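Hypothetical glycoside hydrolase (Parabacteroides distasonis, PDB 3TAW) is of unknown function but belongs by family to the five-bladed beta-propeller proteins of the glycoside hydrolase type. Local coordinates at residues Asp128-Leu133 with Thr149-Lys154; Asn52-Ile57 with Pro121-Thr126; Asp59-Val64 with Tyr85-Asp90; Val132-Gln137 with Lys177-Val182. One frame throughout, in Å; residues are numbered along the deposited sequence.

Contact 1 of 4, residues Asp128-Leu133 with Thr149-Lys154; sequences DGTYVL and TSKDLK
Tyr131 and Leu153 supply the apolar part of this contact. The CD2 methyl of Leu153 lies over one face of the Tyr131 ring in a CH-pi contact, 30° off the ring normal, and comes nearest at the root of the ring, 3.5 Å from Tyr131 CG. The ring edge faces the backbone of residues 149-154, with Tyr131 CE2 3.6 Å from Lys151 O. At the far end, the phenol OH leaves the pair to bond Ile57 O.

Backbone bonding is reciprocal at the Tyr131-Ser150 pair: Tyr131 N donates to Ser150 O at 2.8 Å, and Ser150 N returns a bond to Tyr131 O at 3.1 Å. Next to it, Val132 and Thr149 form a non-hydrogen-bonded pair on the other face. This is the open end of the antiparallel hairpin 131-138/143-150, the middle strands of one propeller blade, where the ladder gives way to loops.

Beyond the ladder the contacts are polar. Lys151, bent at chi2 (-68°), doubles back so that NZ donates to Thr130 OG1 at 3.0 Å. The Asp128 carboxylate is near but not bridged, with OD1 4.1 Å from Lys151 NZ; its OD1 has a partner in Thr126. A water donates to both Gly129 O and Lys151 O, lacing the splayed ends together. Within the outgoing turn that leads to Leu153, Ser150 OG accepts from Leu153 N, an ST motif.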
# COMPACT_ATOMS: atom_id res chain seq x y z
N ASP A 128 17.68 -8.11 -8.86
CA ASP A 128 18.94 -8.34 -8.14
C ASP A 128 18.79 -8.35 -6.62
O ASP A 128 19.79 -8.34 -5.88
CB ASP A 128 20.04 -7.37 -8.60
CG ASP A 128 19.91 -5.97 -8.04
OD1 ASP A 128 18.82 -5.58 -7.55
OD2 ASP A 128 20.92 -5.22 -8.08
N GLY A 129 17.55 -8.39 -6.15
CA GLY A 129 17.25 -8.66 -4.74
C GLY A 129 17.20 -7.44 -3.83
O GLY A 129 17.31 -7.58 -2.59
N THR A 130 17.02 -6.25 -4.40
CA THR A 130 16.83 -5.04 -3.62
C THR A 130 15.35 -4.77 -3.34
O THR A 130 14.54 -4.72 -4.27
CB THR A 130 17.44 -3.82 -4.29
OG1 THR A 130 18.84 -4.06 -4.54
CG2 THR A 130 17.25 -2.57 -3.40
N TYR A 131 15.00 -4.68 -2.05
CA TYR A 131 13.65 -4.35 -1.63
C TYR A 131 13.49 -2.84 -1.66
O TYR A 131 14.30 -2.09 -1.07
CB TYR A 131 13.31 -4.94 -0.26
CG TYR A 131 13.34 -6.44 -0.28
CD1 TYR A 131 12.22 -7.16 -0.70
CD2 TYR A 131 14.50 -7.16 0.05
CE1 TYR A 131 12.22 -8.53 -0.75
CE2 TYR A 131 14.50 -8.56 0.01
CZ TYR A 131 13.36 -9.24 -0.39
OH TYR A 131 13.37 -10.64 -0.46
N VAL A 132 12.42 -2.40 -2.33
CA VAL A 132 12.14 -0.99 -2.51
C VAL A 132 10.84 -0.68 -1.76
O VAL A 132 9.79 -1.21 -2.10
CB VAL A 132 12.00 -0.59 -3.99
CG1 VAL A 132 11.71 0.92 -4.12
CG2 VAL A 132 13.28 -1.00 -4.78
N LEU A 133 10.96 0.15 -0.73
CA LEU A 133 9.88 0.52 0.17
C LEU A 133 9.42 1.92 -0.16
O LEU A 133 10.23 2.86 -0.15
CB LEU A 133 10.40 0.44 1.61
CG LEU A 133 9.51 0.94 2.74
CD1 LEU A 133 8.18 0.16 2.81
CD2 LEU A 133 10.28 0.87 4.09
N THR A 149 15.50 1.67 0.59
CA THR A 149 15.90 0.38 0.06
C THR A 149 16.72 -0.46 1.06
O THR A 149 17.34 0.07 1.99
CB THR A 149 16.68 0.48 -1.27
OG1 THR A 149 18.00 1.00 -1.04
CG2 THR A 149 15.94 1.40 -2.29
N SER A 150 16.68 -1.78 0.86
CA SER A 150 17.44 -2.72 1.69
C SER A 150 17.59 -4.04 0.95
O SER A 150 16.86 -4.31 0.00
CB SER A 150 16.75 -2.99 3.03
OG SER A 150 15.55 -3.72 2.85
N LYS A 151 18.54 -4.85 1.40
CA LYS A 151 18.69 -6.21 0.88
C LYS A 151 18.05 -7.24 1.82
O LYS A 151 17.82 -8.38 1.41
CB LYS A 151 20.17 -6.54 0.71
CG LYS A 151 20.86 -5.68 -0.28
CD LYS A 151 20.34 -5.97 -1.67
CE LYS A 151 21.26 -5.49 -2.76
NZ LYS A 151 20.89 -6.17 -4.04
N ASP A 152 17.79 -6.84 3.07
CA ASP A 152 17.36 -7.77 4.11
C ASP A 152 16.16 -7.30 4.92
O ASP A 152 15.84 -7.90 5.95
CB ASP A 152 18.52 -8.04 5.07
CG ASP A 152 18.89 -6.82 5.91
OD1 ASP A 152 18.37 -5.71 5.70
OD2 ASP A 152 19.75 -7.00 6.79
N LEU A 153 15.53 -6.21 4.48
CA LEU A 153 14.33 -5.65 5.10
C LEU A 153 14.55 -5.10 6.51
O LEU A 153 13.59 -4.76 7.21
CB LEU A 153 13.17 -6.68 5.09
CG LEU A 153 12.70 -7.17 3.72
CD1 LEU A 153 11.73 -8.33 3.87
CD2 LEU A 153 12.08 -6.03 2.91
N LYS A 154 15.82 -4.96 6.90
CA LYS A 154 16.19 -4.44 8.24
C LYS A 154 17.26 -3.37 8.23
O LYS A 154 17.19 -2.46 9.05
CB LYS A 154 16.59 -5.59 9.16
CG LYS A 154 15.37 -6.45 9.45
CD LYS A 154 15.59 -7.49 10.47
CE LYS A 154 14.24 -8.03 10.91
NZ LYS A 154 14.43 -9.18 11.82
O HOH W 1 17.96 -9.59 -0.95

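Contact 2 of 4, residues Asn52-Ile57 with Pro121-Thr126; sequences NPAATI and PRIAMT. With EDO (1,2-ethanediol), chain I.
Ile123 packs between Ala54 and Thr56. From CB, which points toward the facing strand, its side chain divides. One branch, CG1, lies 3.7 Å from Ala54 CB, and the terminal CD1 continues past the same methyl. CG1 lies anti to the carbonyl carbon (chi1 -62°), which leaves CG2 anti to the backbone N, where it presses on Thr56, 3.7 Å from its CB, with the two side chains crossing at about a right angle. Ala54 CB is shared, since Pro121 CB also touches it, again at 3.7 Å.

Strands 53-57 and 121-125 run nearly parallel, 12° apart with axes approaching to 5.4 Å, yet they are not laddered by direct backbone bonds. Each is the first strand of its own four-stranded antiparallel sheet, so the contact illustrates how successive blades of a propeller meet at their inner strands around the central axis. A water stands in for a ladder rung: Ile123 N donates to it at 3.1 Å, and Ala55 N does so weakly.

Thr56 turns OG1 anti to its backbone N (chi1 -165°), which directs the hydroxyl to O1 of a bound 1,2-ethanediol at 3.0 Å; that diol is also held by Leu327 O. At the other end, Asn52 O approaches Pro121 CD at 3.4 Å, while the amide of Asn52 bonds Asp120.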
# COMPACT_ATOMS: atom_id res chain seq x y z
N ASN A 52 -2.84 -1.51 7.61
CA ASN A 52 -2.22 -1.08 6.33
C ASN A 52 -0.83 -1.64 6.08
O ASN A 52 0.17 -0.95 6.27
CB ASN A 52 -2.25 0.44 6.22
CG ASN A 52 -3.66 0.97 6.12
OD1 ASN A 52 -4.61 0.18 6.20
ND2 ASN A 52 -3.82 2.30 5.97
N PRO A 53 -0.77 -2.90 5.66
CA PRO A 53 0.50 -3.63 5.63
C PRO A 53 1.13 -3.74 4.25
O PRO A 53 0.42 -3.87 3.24
CB PRO A 53 0.07 -5.01 6.10
CG PRO A 53 -1.28 -5.19 5.43
CD PRO A 53 -1.93 -3.82 5.55
N ALA A 54 2.46 -3.76 4.22
CA ALA A 54 3.19 -4.21 3.04
C ALA A 54 3.47 -5.69 3.19
O ALA A 54 3.44 -6.21 4.31
CB ALA A 54 4.48 -3.47 2.91
N ALA A 55 3.70 -6.38 2.07
CA ALA A 55 4.10 -7.77 2.10
C ALA A 55 5.08 -8.08 1.01
O ALA A 55 5.05 -7.48 -0.08
CB ALA A 55 2.89 -8.71 1.97
N THR A 56 5.98 -9.00 1.30
CA THR A 56 6.94 -9.45 0.33
C THR A 56 7.40 -10.86 0.70
O THR A 56 6.88 -11.46 1.65
CB THR A 56 8.10 -8.43 0.12
OG1 THR A 56 8.81 -8.75 -1.08
CG2 THR A 56 9.07 -8.38 1.34
N ILE A 57 8.34 -11.40 -0.06
CA ILE A 57 8.92 -12.72 0.21
C ILE A 57 10.40 -12.50 0.39
O ILE A 57 11.03 -11.84 -0.42
CB ILE A 57 8.67 -13.74 -0.95
CG1 ILE A 57 7.15 -13.99 -1.06
CG2 ILE A 57 9.43 -15.08 -0.71
CD1 ILE A 57 6.75 -14.80 -2.25
N PRO A 121 3.14 1.45 4.05
CA PRO A 121 4.22 0.91 3.22
C PRO A 121 3.70 0.06 2.05
O PRO A 121 2.66 -0.60 2.16
CB PRO A 121 4.95 0.01 4.18
CG PRO A 121 3.91 -0.48 5.12
CD PRO A 121 3.02 0.71 5.34
N ARG A 122 4.41 0.10 0.93
CA ARG A 122 4.35 -0.93 -0.09
C ARG A 122 5.76 -1.34 -0.40
O ARG A 122 6.68 -0.50 -0.46
CB ARG A 122 3.71 -0.45 -1.42
CG ARG A 122 2.22 -0.37 -1.44
CD ARG A 122 1.75 0.93 -0.90
NE ARG A 122 0.31 1.19 -1.08
CZ ARG A 122 -0.38 1.99 -0.29
NH1 ARG A 122 0.23 2.61 0.70
NH2 ARG A 122 -1.68 2.18 -0.46
N ILE A 123 5.94 -2.64 -0.63
CA ILE A 123 7.25 -3.20 -0.94
C ILE A 123 7.20 -3.97 -2.25
O ILE A 123 6.26 -4.72 -2.49
CB ILE A 123 7.73 -4.16 0.15
CG1 ILE A 123 7.90 -3.39 1.47
CG2 ILE A 123 9.06 -4.87 -0.26
CD1 ILE A 123 8.10 -4.28 2.67
N ALA A 124 8.23 -3.79 -3.06
CA ALA A 124 8.49 -4.68 -4.20
C ALA A 124 9.99 -4.91 -4.28
O ALA A 124 10.78 -4.17 -3.69
CB ALA A 124 7.95 -4.11 -5.53
N MSE A 125 10.37 -5.94 -5.02
CA MSE A 125 11.79 -6.35 -5.07
C MSE A 125 12.33 -6.33 -6.49
O MSE A 125 11.66 -6.79 -7.40
CB MSE A 125 11.95 -7.76 -4.51
CG MSE A 125 13.37 -8.13 -4.26
SE MSE A 125 13.55 -10.06 -3.91
CE MSE A 125 13.20 -10.72 -5.74
N THR A 126 13.56 -5.85 -6.67
CA THR A 126 14.22 -5.90 -7.99
C THR A 126 14.73 -7.30 -8.28
O THR A 126 14.80 -8.14 -7.38
CB THR A 126 15.39 -4.93 -8.10
OG1 THR A 126 16.43 -5.33 -7.21
CG2 THR A 126 14.94 -3.52 -7.76
C1 EDO I . 5.83 -7.98 -3.24
O1 EDO I . 7.18 -8.42 -3.52
C2 EDO I . 5.09 -7.59 -4.53
O2 EDO I . 3.69 -7.25 -4.30
O HOH W 2 3.27 -4.09 -0.33

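Contact 3 of 4, residues Asp59-Val64 with Tyr85-Asp90; sequences DGKIVV and YATSTD. With EDO (1,2-ethanediol), chain M.
Val63 lays its CG1 methyl over a face of the Tyr85 ring, in a CH-pi contact 4.0 Å from the centroid and 28° off the normal. The closest ring atom is Tyr85 CE2, 3.6 Å from Val63 CG1, while Val63 CG2 lies 3.7 Å from Tyr85 OH. Tyr85 also makes a cation-pi contact with Lys154.

On the same face as Val63, Thr87 stands across a non-hydrogen-bonded pair. Its OG1, set between the backbone N and the carbonyl carbon (chi1 69°), meets O1 of a bound 1,2-ethanediol at 2.7 Å. The extended Lys61 side chain runs alongside Thr89, CG 3.9 Å from Thr89 CG2, and its NZ donates to the same diol oxygen at 3.1 Å.

The backbones form an antiparallel ladder. Ile62 and Ser88 exchange two backbone bonds, and so do Val64 and Ala86, where Val64 N to Ala86 O is 2.8 Å. These four side chains form the opposite face, Ile62 and Val64 packing on Tyr337. Beyond the last rung, Asp90 N donates to Ser88 OG, closing an ST turn, while that hydroxyl also bonds His93 O. The whole is an antiparallel beta hairpin with a long connection, 61-69 with 81-88, forming the central pair of strands of a propeller blade.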
# COMPACT_ATOMS: atom_id res chain seq x y z
N ASP A 59 13.91 -14.81 2.14
CA ASP A 59 14.48 -15.98 2.81
C ASP A 59 13.46 -17.10 3.01
O ASP A 59 13.35 -17.66 4.10
CB ASP A 59 15.13 -15.57 4.15
CG ASP A 59 16.19 -16.56 4.62
OD1 ASP A 59 16.53 -17.49 3.88
OD2 ASP A 59 16.72 -16.38 5.73
N GLY A 60 12.72 -17.39 1.94
CA GLY A 60 11.79 -18.51 1.92
C GLY A 60 10.44 -18.29 2.60
O GLY A 60 9.62 -19.20 2.60
N LYS A 61 10.22 -17.11 3.19
CA LYS A 61 9.01 -16.82 3.93
C LYS A 61 8.26 -15.59 3.44
O LYS A 61 8.85 -14.69 2.82
CB LYS A 61 9.33 -16.59 5.41
CG LYS A 61 9.96 -17.83 6.08
CD LYS A 61 10.17 -17.64 7.56
CE LYS A 61 10.90 -18.82 8.18
NZ LYS A 61 10.94 -18.69 9.68
N ILE A 62 6.98 -15.55 3.76
CA ILE A 62 6.21 -14.34 3.60
C ILE A 62 6.62 -13.38 4.72
O ILE A 62 6.74 -13.81 5.86
CB ILE A 62 4.69 -14.60 3.69
CG1 ILE A 62 4.24 -15.40 2.48
CG2 ILE A 62 3.91 -13.27 3.76
CD1 ILE A 62 2.79 -15.87 2.54
N VAL A 63 6.87 -12.12 4.37
CA VAL A 63 7.13 -11.07 5.36
C VAL A 63 6.03 -10.04 5.22
O VAL A 63 5.77 -9.54 4.14
CB VAL A 63 8.53 -10.42 5.19
CG1 VAL A 63 8.70 -9.21 6.14
CG2 VAL A 63 9.64 -11.49 5.39
N VAL A 64 5.37 -9.74 6.33
CA VAL A 64 4.42 -8.65 6.38
C VAL A 64 5.04 -7.57 7.23
O VAL A 64 5.42 -7.84 8.39
CB VAL A 64 3.08 -9.08 6.93
CG1 VAL A 64 2.21 -7.85 7.33
CG2 VAL A 64 2.35 -9.96 5.89
N TYR A 85 7.64 -6.18 11.73
CA TYR A 85 8.24 -7.19 10.87
C TYR A 85 7.72 -8.55 11.34
O TYR A 85 7.98 -8.99 12.46
CB TYR A 85 9.77 -7.14 10.99
CG TYR A 85 10.50 -8.08 10.07
CD1 TYR A 85 10.75 -9.40 10.45
CD2 TYR A 85 10.98 -7.66 8.83
CE1 TYR A 85 11.45 -10.28 9.60
CE2 TYR A 85 11.67 -8.53 7.99
CZ TYR A 85 11.89 -9.83 8.37
OH TYR A 85 12.58 -10.71 7.53
N ALA A 86 6.96 -9.22 10.48
CA ALA A 86 6.32 -10.48 10.83
C ALA A 86 6.55 -11.48 9.71
O ALA A 86 6.40 -11.13 8.53
CB ALA A 86 4.84 -10.28 11.04
N THR A 87 6.89 -12.72 10.06
CA THR A 87 7.15 -13.75 9.05
C THR A 87 6.16 -14.91 9.15
O THR A 87 5.63 -15.21 10.23
CB THR A 87 8.56 -14.35 9.16
OG1 THR A 87 8.66 -15.13 10.36
CG2 THR A 87 9.63 -13.27 9.16
N SER A 88 5.95 -15.59 8.02
CA SER A 88 5.03 -16.73 8.01
C SER A 88 5.42 -17.72 6.93
O SER A 88 5.97 -17.33 5.90
CB SER A 88 3.59 -16.24 7.71
OG SER A 88 2.70 -17.33 7.70
N THR A 89 5.13 -19.00 7.19
CA THR A 89 5.34 -20.03 6.17
C THR A 89 4.02 -20.55 5.61
O THR A 89 4.05 -21.39 4.70
CB THR A 89 6.16 -21.21 6.69
OG1 THR A 89 5.52 -21.79 7.83
CG2 THR A 89 7.56 -20.74 7.05
N ASP A 90 2.89 -20.09 6.16
CA ASP A 90 1.58 -20.51 5.67
C ASP A 90 0.69 -19.32 5.25
O ASP A 90 -0.43 -19.52 4.77
CB ASP A 90 0.86 -21.45 6.66
CG ASP A 90 0.47 -20.78 7.98
OD1 ASP A 90 0.62 -19.54 8.18
OD2 ASP A 90 -0.03 -21.53 8.87
C1 EDO M . 7.04 -18.43 11.02
O1 EDO M . 8.03 -17.80 10.21
C2 EDO M . 7.76 -19.34 12.00
O2 EDO M . 8.53 -20.31 11.27

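Contact 4 of 4, residues Val132-Gln137 with Lys177-Val182; sequences VLLYTQ and KSASLV. With EDO (1,2-ethanediol), chain P.
Leu134 and Leu181 cross at about a right angle, with Leu134 CD2 3.7 Å from Leu181 CD1. The other methyl of Leu181, CD2, lies 4.1 Å from Val132 CG1, again in a perpendicular crossing, so one leucine fork spans two alternate residues of the facing strand. Ala179 presents only CB, which rests against CB and CG of Leu134, 4.0 Å from the latter.

The chemistry changes toward Thr136. Its OG1, anti to the carbonyl carbon (chi1 -50°), comes within 3.3 Å of Lys177 CB, a packing contact in which the two side chains cross obliquely. Lys177 then bends at chi3 and carries NZ away, where it donates to both oxygens of a bound 1,2-ethanediol, O2 being 2.7 Å off. Three waters bridge the two segments. One links Leu134 O, weakly, with Ala179 N; a second joins Thr136 OG1 at 2.7 Å to Ser178 N; the third binds Thr136 OG1 and, weakly, Lys177 NZ.

The strands run antiparallel in direction, but their axes come no closer than 7.8 Å, and they belong to different sheets. Strand 131-138 is held between 117-125 and 143-150 in its own blade, whereas 179-186 pairs with 189-192, 199-203 and 244-254 in the next part of the propeller.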
# COMPACT_ATOMS: atom_id res chain seq x y z
N VAL A 132 12.42 -2.40 -2.33
CA VAL A 132 12.14 -0.99 -2.51
C VAL A 132 10.84 -0.68 -1.76
O VAL A 132 9.79 -1.21 -2.10
CB VAL A 132 12.00 -0.59 -3.99
CG1 VAL A 132 11.71 0.92 -4.12
CG2 VAL A 132 13.28 -1.00 -4.78
N LEU A 133 10.96 0.15 -0.73
CA LEU A 133 9.88 0.52 0.17
C LEU A 133 9.42 1.92 -0.16
O LEU A 133 10.23 2.86 -0.15
CB LEU A 133 10.40 0.44 1.61
CG LEU A 133 9.51 0.94 2.74
CD1 LEU A 133 8.18 0.16 2.81
CD2 LEU A 133 10.28 0.87 4.09
N LEU A 134 8.13 2.04 -0.50
CA LEU A 134 7.46 3.31 -0.74
C LEU A 134 6.50 3.50 0.39
O LEU A 134 5.68 2.61 0.67
CB LEU A 134 6.70 3.28 -2.06
CG LEU A 134 7.48 3.66 -3.33
CD1 LEU A 134 7.71 5.20 -3.43
CD2 LEU A 134 8.77 2.89 -3.47
N TYR A 135 6.60 4.65 1.07
CA TYR A 135 5.84 4.89 2.30
C TYR A 135 5.58 6.38 2.46
O TYR A 135 6.12 7.20 1.72
CB TYR A 135 6.61 4.36 3.52
CG TYR A 135 7.90 5.11 3.82
CD1 TYR A 135 9.07 4.84 3.12
CD2 TYR A 135 7.96 6.07 4.84
CE1 TYR A 135 10.25 5.54 3.39
CE2 TYR A 135 9.13 6.75 5.13
CZ TYR A 135 10.27 6.48 4.41
OH TYR A 135 11.43 7.13 4.72
N THR A 136 4.72 6.71 3.42
CA THR A 136 4.38 8.10 3.69
C THR A 136 5.15 8.61 4.90
O THR A 136 5.14 7.98 5.96
CB THR A 136 2.90 8.25 4.04
OG1 THR A 136 2.10 7.58 3.06
CG2 THR A 136 2.51 9.76 4.14
N GLN A 137 5.82 9.74 4.72
CA GLN A 137 6.45 10.47 5.84
C GLN A 137 5.40 11.41 6.39
O GLN A 137 4.77 12.15 5.61
CB GLN A 137 7.64 11.28 5.34
CG GLN A 137 8.70 10.46 4.61
CD GLN A 137 9.86 11.33 4.20
OE1 GLN A 137 9.68 12.33 3.47
NE2 GLN A 137 11.07 10.97 4.64
N LYS A 177 1.24 10.23 -1.32
CA LYS A 177 1.22 8.94 -0.63
C LYS A 177 0.71 7.86 -1.58
O LYS A 177 0.22 8.18 -2.67
CB LYS A 177 0.31 8.97 0.61
CG LYS A 177 -1.11 9.48 0.32
CD LYS A 177 -2.07 9.29 1.50
CE LYS A 177 -1.64 10.07 2.73
NZ LYS A 177 -2.55 9.84 3.90
N SER A 178 0.87 6.60 -1.17
CA SER A 178 0.16 5.45 -1.73
C SER A 178 0.63 5.09 -3.13
O SER A 178 -0.03 5.42 -4.13
CB SER A 178 -1.36 5.67 -1.70
OG SER A 178 -1.74 6.04 -0.37
N ALA A 179 1.76 4.38 -3.20
CA ALA A 179 2.39 4.08 -4.48
C ALA A 179 2.45 2.59 -4.79
O ALA A 179 2.83 1.79 -3.95
CB ALA A 179 3.80 4.68 -4.53
N SER A 180 2.15 2.26 -6.05
CA SER A 180 2.13 0.89 -6.56
C SER A 180 3.10 0.78 -7.72
O SER A 180 2.77 1.16 -8.86
CB SER A 180 0.71 0.57 -7.05
OG SER A 180 -0.21 0.71 -5.99
N LEU A 181 4.30 0.28 -7.44
CA LEU A 181 5.29 0.03 -8.47
C LEU A 181 4.83 -1.10 -9.39
O LEU A 181 4.18 -2.06 -8.96
CB LEU A 181 6.63 -0.39 -7.86
CG LEU A 181 7.60 0.73 -7.54
CD1 LEU A 181 7.02 1.64 -6.49
CD2 LEU A 181 8.91 0.07 -7.06
N VAL A 182 5.19 -1.00 -10.65
CA VAL A 182 4.90 -2.08 -11.59
C VAL A 182 5.90 -3.24 -11.40
O VAL A 182 7.11 -3.04 -11.38
CB VAL A 182 4.86 -1.58 -13.04
CG1 VAL A 182 4.75 -2.76 -14.00
CG2 VAL A 182 3.66 -0.63 -13.24
C1 EDO P . -2.17 12.54 6.83
O1 EDO P . -2.31 12.57 5.41
C2 EDO P . -1.16 11.47 7.19
O2 EDO P . -1.31 10.38 6.28
O HOH W 3 3.39 4.00 -0.73
O HOH W 4 2.26 5.52 1.35
O HOH W 5 -0.32 7.52 4.43

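How the contacts relate
Two kinds of joint recur in this propeller. Contacts 1 and 3 are hairpins within blades, farther from the chain centre, and rest on backbone ladders supplemented by a methyl over a tyrosine face; contact 1 is the more open, contact 3 largely buried. Contacts 2 and 4 lie near the middle and join different sheets through aliphatic packing and bridging waters. The elements interlock: strand 131-138 serves contacts 1 and 4 and pairs with strand 117-125 of contact 2, whose strand 49-58 in turn pairs with 61-69 of contact 3. Leu153 of contact 1 also touches Tyr85 and Val63 of contact 3, whereas contacts 3 and 4 do not meet.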